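Local structure of SUMO1 linked HERC2 ZZ domain (Small ubiquitin-related modifier 1,E3 ubiquitin-protein ligase HERC2) (Homo sapiens, 6WW3) at residues S1-K6 against R54-G59; S24-R29 against T39-K44; D32-C37 against K44-R49. The protein joins a tail of SUMO1 by engineered fusion to the ZZ-type zinc finger of the E3 ubiquitin ligase HERC2, a domain that binds histone H3 and SUMO1. All coordinates share one frame; numbering follows the deposited sequence.

Interaction 1 (S1-K6 against R54-G59); sequences SDQEAK and RINEPG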
loop_
_atom_site.group_PDB
_atom_site.type_symbol
_atom_site.label_atom_id
_atom_site.label_comp_id
_atom_site.label_asym_id
_atom_site.label_seq_id
_atom_site.Cartn_x
_atom_site.Cartn_y
_atom_site.Cartn_z
ATOM N N SER A 1 -13.683 -15.437 -3.605
ATOM C CA SER A 1 -12.395 -14.774 -3.780
ATOM C C SER A 1 -12.140 -13.757 -2.668
ATOM O O SER A 1 -13.064 -13.178 -2.118
ATOM C CB SER A 1 -12.330 -14.094 -5.142
ATOM O OG SER A 1 -13.521 -13.388 -5.387
ATOM N N ASP A 2 -10.868 -13.534 -2.369
ATOM C CA ASP A 2 -10.432 -12.853 -1.161
ATOM C C ASP A 2 -9.470 -11.743 -1.554
ATOM O O ASP A 2 -8.470 -11.997 -2.236
ATOM C CB ASP A 2 -9.763 -13.872 -0.217
ATOM C CG ASP A 2 -9.427 -13.307 1.165
ATOM O OD1 ASP A 2 -9.499 -12.089 1.384
ATOM O OD2 ASP A 2 -9.082 -14.120 2.044
ATOM N N GLN A 3 -9.769 -10.517 -1.121
ATOM C CA GLN A 3 -8.867 -9.405 -1.398
ATOM C C GLN A 3 -7.491 -9.669 -0.811
ATOM O O GLN A 3 -6.477 -9.322 -1.426
ATOM C CB GLN A 3 -9.446 -8.107 -0.830
ATOM C CG GLN A 3 -8.507 -6.898 -0.856
ATOM C CD GLN A 3 -8.121 -6.494 -2.268
ATOM O OE1 GLN A 3 -6.946 -6.366 -2.584
ATOM N NE2 GLN A 3 -9.106 -6.303 -3.116
ATOM N N GLU A 4 -7.439 -10.330 0.354
ATOM C CA GLU A 4 -6.176 -10.616 1.026
ATOM C C GLU A 4 -5.267 -11.495 0.180
ATOM O O GLU A 4 -4.044 -11.439 0.345
ATOM C CB GLU A 4 -6.447 -11.267 2.386
ATOM C CG GLU A 4 -5.185 -11.596 3.207
ATOM C CD GLU A 4 -4.548 -10.363 3.836
ATOM O OE1 GLU A 4 -5.201 -9.295 3.868
ATOM O OE2 GLU A 4 -3.391 -10.450 4.297
ATOM N N ALA A 5 -5.836 -12.284 -0.736
ATOM C CA ALA A 5 -5.055 -13.125 -1.634
ATOM C C ALA A 5 -4.420 -12.360 -2.790
ATOM O O ALA A 5 -3.465 -12.866 -3.392
ATOM C CB ALA A 5 -5.929 -14.247 -2.203
ATOM N N LYS A 6 -4.926 -11.173 -3.127
ATOM C CA LYS A 6 -4.338 -10.379 -4.198
ATOM C C LYS A 6 -2.925 -9.966 -3.817
ATOM O O LYS A 6 -2.675 -9.542 -2.692
ATOM C CB LYS A 6 -5.148 -9.101 -4.442
ATOM C CG LYS A 6 -6.629 -9.229 -4.769
ATOM C CD LYS A 6 -6.953 -10.025 -6.020
ATOM C CE LYS A 6 -8.482 -10.058 -6.192
ATOM N NZ LYS A 6 -8.983 -11.148 -7.078
ATOM N N ARG A 54 -6.073 4.148 -3.097
ATOM C CA ARG A 54 -6.286 2.725 -2.863
ATOM C C ARG A 54 -6.222 1.961 -4.181
ATOM O O ARG A 54 -7.003 2.228 -5.101
ATOM C CB ARG A 54 -7.627 2.467 -2.186
ATOM C CG ARG A 54 -7.807 1.002 -1.811
ATOM C CD ARG A 54 -9.275 0.693 -1.514
ATOM N NE ARG A 54 -9.627 0.864 -0.111
ATOM C CZ ARG A 54 -9.855 -0.142 0.732
ATOM N NH1 ARG A 54 -9.756 -1.397 0.315
ATOM N NH2 ARG A 54 -10.178 0.106 1.996
ATOM N N ILE A 55 -5.345 0.967 -4.244
ATOM C CA ILE A 55 -5.174 0.130 -5.423
ATOM C C ILE A 55 -5.441 -1.297 -4.970
ATOM O O ILE A 55 -4.589 -1.921 -4.321
ATOM C CB ILE A 55 -3.775 0.285 -6.034
ATOM C CG1 ILE A 55 -3.518 1.758 -6.344
ATOM C CG2 ILE A 55 -3.610 -0.580 -7.289
ATOM C CD1 ILE A 55 -2.092 2.096 -6.650
ATOM N N ASN A 56 -6.629 -1.821 -5.289
ATOM C CA ASN A 56 -6.981 -3.152 -4.798
ATOM C C ASN A 56 -6.297 -4.251 -5.595
ATOM O O ASN A 56 -6.074 -5.344 -5.064
ATOM C CB ASN A 56 -8.499 -3.374 -4.829
ATOM C CG ASN A 56 -9.236 -2.533 -3.809
ATOM O OD1 ASN A 56 -8.818 -2.405 -2.655
ATOM N ND2 ASN A 56 -10.370 -1.995 -4.217
ATOM N N GLU A 57 -5.993 -3.999 -6.866
ATOM C CA GLU A 57 -5.335 -5.002 -7.690
ATOM C C GLU A 57 -4.496 -4.316 -8.760
ATOM O O GLU A 57 -4.802 -3.183 -9.153
ATOM C CB GLU A 57 -6.361 -5.944 -8.331
ATOM C CG GLU A 57 -7.220 -5.286 -9.372
ATOM C CD GLU A 57 -8.374 -6.177 -9.776
ATOM O OE1 GLU A 57 -8.531 -7.259 -9.163
ATOM O OE2 GLU A 57 -9.122 -5.784 -10.692
ATOM N N PRO A 58 -3.423 -4.966 -9.229
ATOM C CA PRO A 58 -2.568 -4.369 -10.264
ATOM C C PRO A 58 -3.362 -3.856 -11.458
ATOM O O PRO A 58 -4.347 -4.459 -11.882
ATOM C CB PRO A 58 -1.647 -5.527 -10.655
ATOM C CG PRO A 58 -1.522 -6.309 -9.411
ATOM C CD PRO A 58 -2.856 -6.222 -8.714
ATOM N N GLY A 59 -2.929 -2.713 -11.991
ATOM C CA GLY A 59 -3.597 -2.047 -13.088
ATOM C C GLY A 59 -4.441 -0.853 -12.692
ATOM O O GLY A 59 -4.683 0.023 -13.531
#
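Lys6 and Gln3, from the SUMO1-derived part of this fusion, meet Asn56 and Glu57 just beyond strand 52-55 of the ZZ part. Starting at the backbone, Lys6 CB lies 3.9 Å from the carbonyl O of Asn56, and CG skirts the same oxygen. The chain then bends (chi2 -60°) and runs alongside Glu57, the two pointing the same way. Lys6 CE comes within 4.1 Å of Glu57 OE1, and Lys6 NZ ends 4.4 Å from Glu57 OE1, too far for a salt bridge. Gln3 instead crosses Asn56 at about a right angle. Gln3 CD is 3.7 Å from Asn56 O.

Asn56 OD1 turns to other partners: it is hydrogen-bonded to Ser24 OG, and Arg54 NH1 donates to Asn56 OD1 at 3.3 Å, nearly straight at 169°, in the carbonyl plane and on a lone pair. These bonds probably restrain the rotation of the Asn56 amide. The chemistry implies a light surface contact of alkyl chain, amide and opposite charges that probably attract only weakly, and because it bridges two fused proteins, the geometry alone does not establish a natural interface.

Interaction 2 (S24-R29 against T39-K44); sequences SRFKCR and TCFKTK. With ZN (zinc ion), chain D; ZN (zinc ion), chain C.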
loop_
_atom_site.group_PDB
_atom_site.type_symbol
_atom_site.label_atom_id
_atom_site.label_comp_id
_atom_site.label_asym_id
_atom_site.label_seq_id
_atom_site.Cartn_x
_atom_site.Cartn_y
_atom_site.Cartn_z
ATOM N N SER A 24 -5.099 -4.984 -0.274
ATOM C CA SER A 24 -5.155 -3.676 -0.913
ATOM C C SER A 24 -3.847 -2.927 -0.700
ATOM O O SER A 24 -3.241 -2.983 0.374
ATOM C CB SER A 24 -6.325 -2.837 -0.393
ATOM O OG SER A 24 -7.575 -3.391 -0.774
ATOM N N ARG A 25 -3.417 -2.227 -1.741
ATOM C CA ARG A 25 -2.199 -1.431 -1.741
ATOM C C ARG A 25 -2.558 0.046 -1.626
ATOM O O ARG A 25 -3.477 0.524 -2.291
ATOM C CB ARG A 25 -1.419 -1.693 -3.035
ATOM C CG ARG A 25 -0.394 -0.652 -3.402
ATOM C CD ARG A 25 0.081 -0.807 -4.840
ATOM N NE ARG A 25 1.136 0.159 -5.143
ATOM C CZ ARG A 25 1.631 0.413 -6.348
ATOM N NH1 ARG A 25 1.174 -0.225 -7.413
ATOM N NH2 ARG A 25 2.594 1.321 -6.480
ATOM N N PHE A 26 -1.833 0.775 -0.787
ATOM C CA PHE A 26 -2.086 2.203 -0.604
ATOM C C PHE A 26 -0.850 2.987 -1.032
ATOM O O PHE A 26 0.152 3.014 -0.312
ATOM C CB PHE A 26 -2.473 2.518 0.840
ATOM C CG PHE A 26 -3.790 1.914 1.249
ATOM C CD1 PHE A 26 -4.960 2.660 1.172
ATOM C CD2 PHE A 26 -3.865 0.587 1.660
ATOM C CE1 PHE A 26 -6.179 2.101 1.527
ATOM C CE2 PHE A 26 -5.081 0.020 2.012
ATOM C CZ PHE A 26 -6.237 0.788 1.949
ATOM N N LYS A 27 -0.933 3.647 -2.191
ATOM C CA LYS A 27 0.180 4.422 -2.730
ATOM C C LYS A 27 0.021 5.894 -2.361
ATOM O O LYS A 27 -1.029 6.491 -2.608
ATOM C CB LYS A 27 0.270 4.275 -4.250
ATOM C CG LYS A 27 1.415 5.121 -4.863
ATOM C CD LYS A 27 1.589 4.856 -6.359
ATOM C CE LYS A 27 2.614 5.793 -7.003
ATOM N NZ LYS A 27 3.949 5.796 -6.327
ATOM N N CYS A 28 1.054 6.475 -1.769
ATOM C CA CYS A 28 0.995 7.897 -1.446
ATOM C C CYS A 28 1.015 8.728 -2.719
ATOM O O CYS A 28 1.839 8.489 -3.604
ATOM C CB CYS A 28 2.149 8.311 -0.540
ATOM S SG CYS A 28 1.972 10.027 -0.028
ATOM N N ARG A 29 0.106 9.707 -2.811
ATOM C CA ARG A 29 0.053 10.592 -3.973
ATOM C C ARG A 29 1.074 11.717 -3.928
ATOM O O ARG A 29 1.264 12.396 -4.945
ATOM C CB ARG A 29 -1.349 11.205 -4.118
ATOM C CG ARG A 29 -2.448 10.174 -4.389
ATOM C CD ARG A 29 -3.850 10.789 -4.444
ATOM N NE ARG A 29 -4.779 9.907 -5.160
ATOM C CZ ARG A 29 -5.871 9.358 -4.633
ATOM N NH1 ARG A 29 -6.637 8.564 -5.379
ATOM N NH2 ARG A 29 -6.215 9.606 -3.377
ATOM N N THR A 39 -2.686 -2.797 6.808
ATOM C CA THR A 39 -2.417 -2.663 8.236
ATOM C C THR A 39 -1.537 -1.449 8.509
ATOM O O THR A 39 -1.842 -0.635 9.382
ATOM C CB THR A 39 -1.747 -3.917 8.793
ATOM O OG1 THR A 39 -2.599 -5.051 8.601
ATOM C CG2 THR A 39 -1.490 -3.727 10.285
ATOM N N CYS A 40 -0.446 -1.302 7.748
ATOM C CA CYS A 40 0.420 -0.140 7.921
ATOM C C CYS A 40 -0.324 1.150 7.623
ATOM O O CYS A 40 -0.134 2.158 8.318
ATOM C CB CYS A 40 1.648 -0.255 7.020
ATOM S SG CYS A 40 2.862 -1.402 7.636
ATOM N N PHE A 41 -1.169 1.145 6.585
ATOM C CA PHE A 41 -1.931 2.345 6.264
ATOM C C PHE A 41 -2.789 2.787 7.437
ATOM O O PHE A 41 -2.990 3.987 7.631
ATOM C CB PHE A 41 -2.811 2.128 5.035
ATOM C CG PHE A 41 -3.758 3.270 4.773
ATOM C CD1 PHE A 41 -3.271 4.527 4.412
ATOM C CD2 PHE A 41 -5.124 3.096 4.890
ATOM C CE1 PHE A 41 -4.131 5.590 4.178
ATOM C CE2 PHE A 41 -6.006 4.156 4.649
ATOM C CZ PHE A 41 -5.509 5.404 4.300
ATOM N N LYS A 42 -3.319 1.832 8.210
ATOM C CA LYS A 42 -4.194 2.128 9.335
ATOM C C LYS A 42 -3.443 2.460 10.621
ATOM O O LYS A 42 -4.076 2.943 11.563
ATOM C CB LYS A 42 -5.119 0.937 9.630
ATOM C CG LYS A 42 -6.132 0.550 8.562
ATOM C CD LYS A 42 -7.181 1.585 8.335
ATOM C CE LYS A 42 -8.257 1.012 7.427
ATOM N NZ LYS A 42 -9.196 2.060 6.926
ATOM N N THR A 43 -2.134 2.185 10.716
ATOM C CA THR A 43 -1.464 2.266 12.017
ATOM C C THR A 43 -0.186 3.095 12.022
ATOM O O THR A 43 0.237 3.572 13.078
ATOM C CB THR A 43 -1.144 0.861 12.546
ATOM O OG1 THR A 43 -0.232 0.196 11.659
ATOM C CG2 THR A 43 -2.408 0.035 12.666
ATOM N N LYS A 44 0.482 3.212 10.885
ATOM C CA LYS A 44 1.741 3.940 10.847
ATOM C C LYS A 44 1.501 5.428 10.685
ATOM O O LYS A 44 0.556 5.859 10.021
ATOM C CB LYS A 44 2.647 3.446 9.718
ATOM C CG LYS A 44 3.702 2.419 10.114
ATOM C CD LYS A 44 3.150 1.143 10.632
ATOM C CE LYS A 44 4.224 0.081 10.608
ATOM N NZ LYS A 44 3.715 -1.168 11.234
HETATM ZN ZN ZN D . 3.614 10.469 1.550
HETATM ZN ZN ZN C . 3.043 -2.849 5.931
#
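Next to Phe41, the residue that stacks on Phe26, the carbonyl O of Cys40 is gripped by two backbone donors, Lys44 N at 2.8 Å and Thr43 N at 3.1 Å. Thr43 OG1 adds a bond to Thr39 O, 2.9 Å long, reaching it from above the carbonyl plane. Together these bonds tie the 39-44 backbone, which presents Phe41 to the sheet.

The contact itself is a single ring pair. The Phe26 and Phe41 rings form an offset stack, with centroids 4.2 Å apart and planes only 6° from parallel. The offset is plain from where the carbons lie: Phe26 CD1 over the centre of the Phe41 ring, Phe41 CD2 toward the rim of the Phe26 ring. A chi1 of 172° swings the Phe41 ring off the helix toward the sheet, flat against Phe26, and Phe41 CB also comes over the Phe26 face as a CH-pi contact, 25° off the ring normal. With an alanine here in place of Phe26, Phe41 would probably lose the surface it stacks on and be freer to turn, with a gap opened between strand and helix.

Away from the stack, each segment also supplies a zinc ligand: Cys28 SG binds one zinc ion at 2.3 Å and Cys40 SG the other at 2.2 Å. Phe26 belongs to the middle strand, 25-28, of the sheet, with 35-36 and 52-55 flanking it; helix 38-43 packs against that sheet, where Phe52 of strand 52-55 also meets Phe41 edge-to-face.

Interaction 3 (D32-C37 against K44-R49); sequences DDFDFC and KKHNTR. With ZN (zinc ion), chain C; ZN (zinc ion), chain D.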
loop_
_atom_site.group_PDB
_atom_site.type_symbol
_atom_site.label_atom_id
_atom_site.label_comp_id
_atom_site.label_asym_id
_atom_site.label_seq_id
_atom_site.Cartn_x
_atom_site.Cartn_y
_atom_site.Cartn_z
ATOM N N ASP A 32 7.349 10.344 -3.566
ATOM C CA ASP A 32 7.812 9.906 -4.881
ATOM C C ASP A 32 7.480 8.440 -5.152
ATOM O O ASP A 32 7.010 8.092 -6.244
ATOM C CB ASP A 32 9.321 10.167 -4.977
ATOM C CG ASP A 32 9.943 9.688 -6.285
ATOM O OD1 ASP A 32 10.017 10.472 -7.248
ATOM O OD2 ASP A 32 10.384 8.527 -6.339
ATOM N N ASP A 33 7.696 7.569 -4.171
ATOM C CA ASP A 33 7.633 6.131 -4.403
ATOM C C ASP A 33 7.338 5.416 -3.087
ATOM O O ASP A 33 8.162 4.642 -2.604
ATOM C CB ASP A 33 8.959 5.656 -5.017
ATOM C CG ASP A 33 9.003 4.156 -5.291
ATOM O OD1 ASP A 33 10.053 3.572 -5.003
ATOM O OD2 ASP A 33 8.021 3.564 -5.788
ATOM N N PHE A 34 6.179 5.691 -2.479
ATOM C CA PHE A 34 5.887 5.235 -1.124
ATOM C C PHE A 34 4.560 4.489 -1.104
ATOM O O PHE A 34 3.540 5.022 -1.552
ATOM C CB PHE A 34 5.858 6.419 -0.142
ATOM C CG PHE A 34 5.772 6.016 1.321
ATOM C CD1 PHE A 34 4.573 5.589 1.872
ATOM C CD2 PHE A 34 6.897 6.080 2.138
ATOM C CE1 PHE A 34 4.494 5.213 3.218
ATOM C CE2 PHE A 34 6.828 5.725 3.482
ATOM C CZ PHE A 34 5.615 5.287 4.023
ATOM N N ASP A 35 4.570 3.286 -0.538
ATOM C CA ASP A 35 3.393 2.429 -0.471
ATOM C C ASP A 35 3.243 1.858 0.931
ATOM O O ASP A 35 4.232 1.617 1.624
ATOM C CB ASP A 35 3.465 1.277 -1.486
ATOM C CG ASP A 35 3.635 1.762 -2.917
ATOM O OD1 ASP A 35 4.789 1.940 -3.354
ATOM O OD2 ASP A 35 2.618 1.938 -3.613
ATOM N N PHE A 36 1.988 1.649 1.340
ATOM C CA PHE A 36 1.619 0.982 2.584
ATOM C C PHE A 36 0.782 -0.251 2.277
ATOM O O PHE A 36 -0.091 -0.203 1.412
ATOM C CB PHE A 36 0.758 1.891 3.471
ATOM C CG PHE A 36 1.528 2.765 4.410
ATOM C CD1 PHE A 36 2.740 2.361 4.938
ATOM C CD2 PHE A 36 1.008 3.990 4.799
ATOM C CE1 PHE A 36 3.422 3.165 5.830
ATOM C CE2 PHE A 36 1.694 4.798 5.693
ATOM C CZ PHE A 36 2.899 4.383 6.207
ATOM N N CYS A 37 0.992 -1.333 3.019
ATOM C CA CYS A 37 -0.059 -2.334 3.083
ATOM C C CYS A 37 -1.205 -1.789 3.940
ATOM O O CYS A 37 -1.112 -0.705 4.526
ATOM C CB CYS A 37 0.471 -3.659 3.627
ATOM S SG CYS A 37 0.806 -3.647 5.403
ATOM N N LYS A 44 0.482 3.212 10.885
ATOM C CA LYS A 44 1.741 3.940 10.847
ATOM C C LYS A 44 1.501 5.428 10.685
ATOM O O LYS A 44 0.556 5.859 10.021
ATOM C CB LYS A 44 2.647 3.446 9.718
ATOM C CG LYS A 44 3.702 2.419 10.114
ATOM C CD LYS A 44 3.150 1.143 10.632
ATOM C CE LYS A 44 4.224 0.081 10.608
ATOM N NZ LYS A 44 3.715 -1.168 11.234
ATOM N N LYS A 45 2.389 6.213 11.285
ATOM C CA LYS A 45 2.337 7.657 11.141
ATOM C C LYS A 45 2.934 8.076 9.798
ATOM O O LYS A 45 3.924 7.503 9.331
ATOM C CB LYS A 45 3.071 8.310 12.314
ATOM N N HIS A 46 2.298 9.059 9.165
ATOM C CA HIS A 46 2.722 9.571 7.873
ATOM C C HIS A 46 2.251 11.010 7.807
ATOM O O HIS A 46 1.299 11.381 8.497
ATOM C CB HIS A 46 2.133 8.748 6.713
ATOM C CG HIS A 46 2.849 8.927 5.409
ATOM N ND1 HIS A 46 3.995 8.234 5.089
ATOM C CD2 HIS A 46 2.581 9.717 4.342
ATOM C CE1 HIS A 46 4.401 8.589 3.884
ATOM N NE2 HIS A 46 3.567 9.496 3.413
ATOM N N ASN A 47 2.920 11.814 6.973
ATOM C CA ASN A 47 2.540 13.210 6.808
ATOM C C ASN A 47 1.037 13.304 6.647
ATOM O O ASN A 47 0.465 12.691 5.745
ATOM C CB ASN A 47 3.262 13.804 5.595
ATOM C CG ASN A 47 2.962 15.287 5.384
ATOM O OD1 ASN A 47 1.808 15.710 5.404
ATOM N ND2 ASN A 47 4.004 16.073 5.132
ATOM N N THR A 48 0.395 13.997 7.557
ATOM C CA THR A 48 -1.052 14.074 7.594
ATOM C C THR A 48 -1.668 14.817 6.438
ATOM O O THR A 48 -2.797 14.720 6.233
ATOM C CB THR A 48 -1.555 14.654 8.934
ATOM O OG1 THR A 48 -0.970 15.909 9.160
ATOM C CG2 THR A 48 -1.179 13.698 10.092
ATOM N N ARG A 49 -0.873 15.541 5.687
ATOM C CA ARG A 49 -1.365 16.228 4.532
ATOM C C ARG A 49 -1.150 15.392 3.258
ATOM O O ARG A 49 -1.604 15.748 2.248
ATOM C CB ARG A 49 -0.838 17.636 4.415
ATOM C CG ARG A 49 -1.302 18.580 5.479
ATOM C CD ARG A 49 -2.790 18.919 5.404
ATOM N NE ARG A 49 -3.222 19.202 6.743
ATOM C CZ ARG A 49 -3.284 20.420 7.233
ATOM N NH1 ARG A 49 -3.650 20.574 8.473
ATOM N NH2 ARG A 49 -2.963 21.491 6.477
HETATM ZN ZN ZN C . 3.043 -2.849 5.931
HETATM ZN ZN ZN D . 3.614 10.469 1.550
#
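His46 brings its imidazole over the Phe34 ring, with CE1 3.4 Å above the centre of that ring, and the planes meet at 49°. His46 NE2 binds a zinc ion at 2.1 Å, and that charge would probably make the CE1 hydrogen more positive, consistent with its place over the aromatic face. Phe36 approaches the same histidine differently: His46 CB sits at the edge of the Phe36 ring, 4.1 Å from CE2, and the two ring planes are 74° apart. Lys44 adds its CB, 3.6 Å from Phe36 CZ.

Within 32-37 the two phenylalanines also meet, Phe34 CE1 standing 3.4 Å above the centre of the Phe36 ring, so Phe34 turns an edge to the face of Phe36 while a face of its own ring receives His46 CE1. CG of His46 is anti to the backbone N (chi1 -162°), which carries the imidazole across to Phe34 and the zinc. Cys28, Cys31 and His50 complete that metal site, and Phe52 packs edge-to-face on His46.

At the other end of 32-37, Cys37 SG binds the second zinc at 2.4 Å and also caps a backbone N of the helix that follows. The aromatic cluster thus lies between strand 35-36, at the margin of the sheet beside 25-28, and the irregular chain leading from helix 38-43 to strand 52-55.

Overall arrangement
Interactions 2 and 3 form one core: their centres are about 6 Å apart, they share Lys44, and neighbouring strands 25-28 and 35-36 join them through backbone bonds and the Arg25-Asp35 salt bridge. Their segments alternate along the chain, as do the two sets of zinc ligands (Cys13, Cys16, Cys37, Cys40 and Cys28, Cys31, His46, His50), the cross-brace expected of a ZZ finger. Interaction 1 encloses both in sequence. Its centre is about 13 Å from that of interaction 2, which it touches through Asn56 and Ser24, and about 19 Å from that of interaction 3, across the chain's centre. The fused SUMO1 tail therefore lies at the periphery of a zinc-braced domain with an aromatic core.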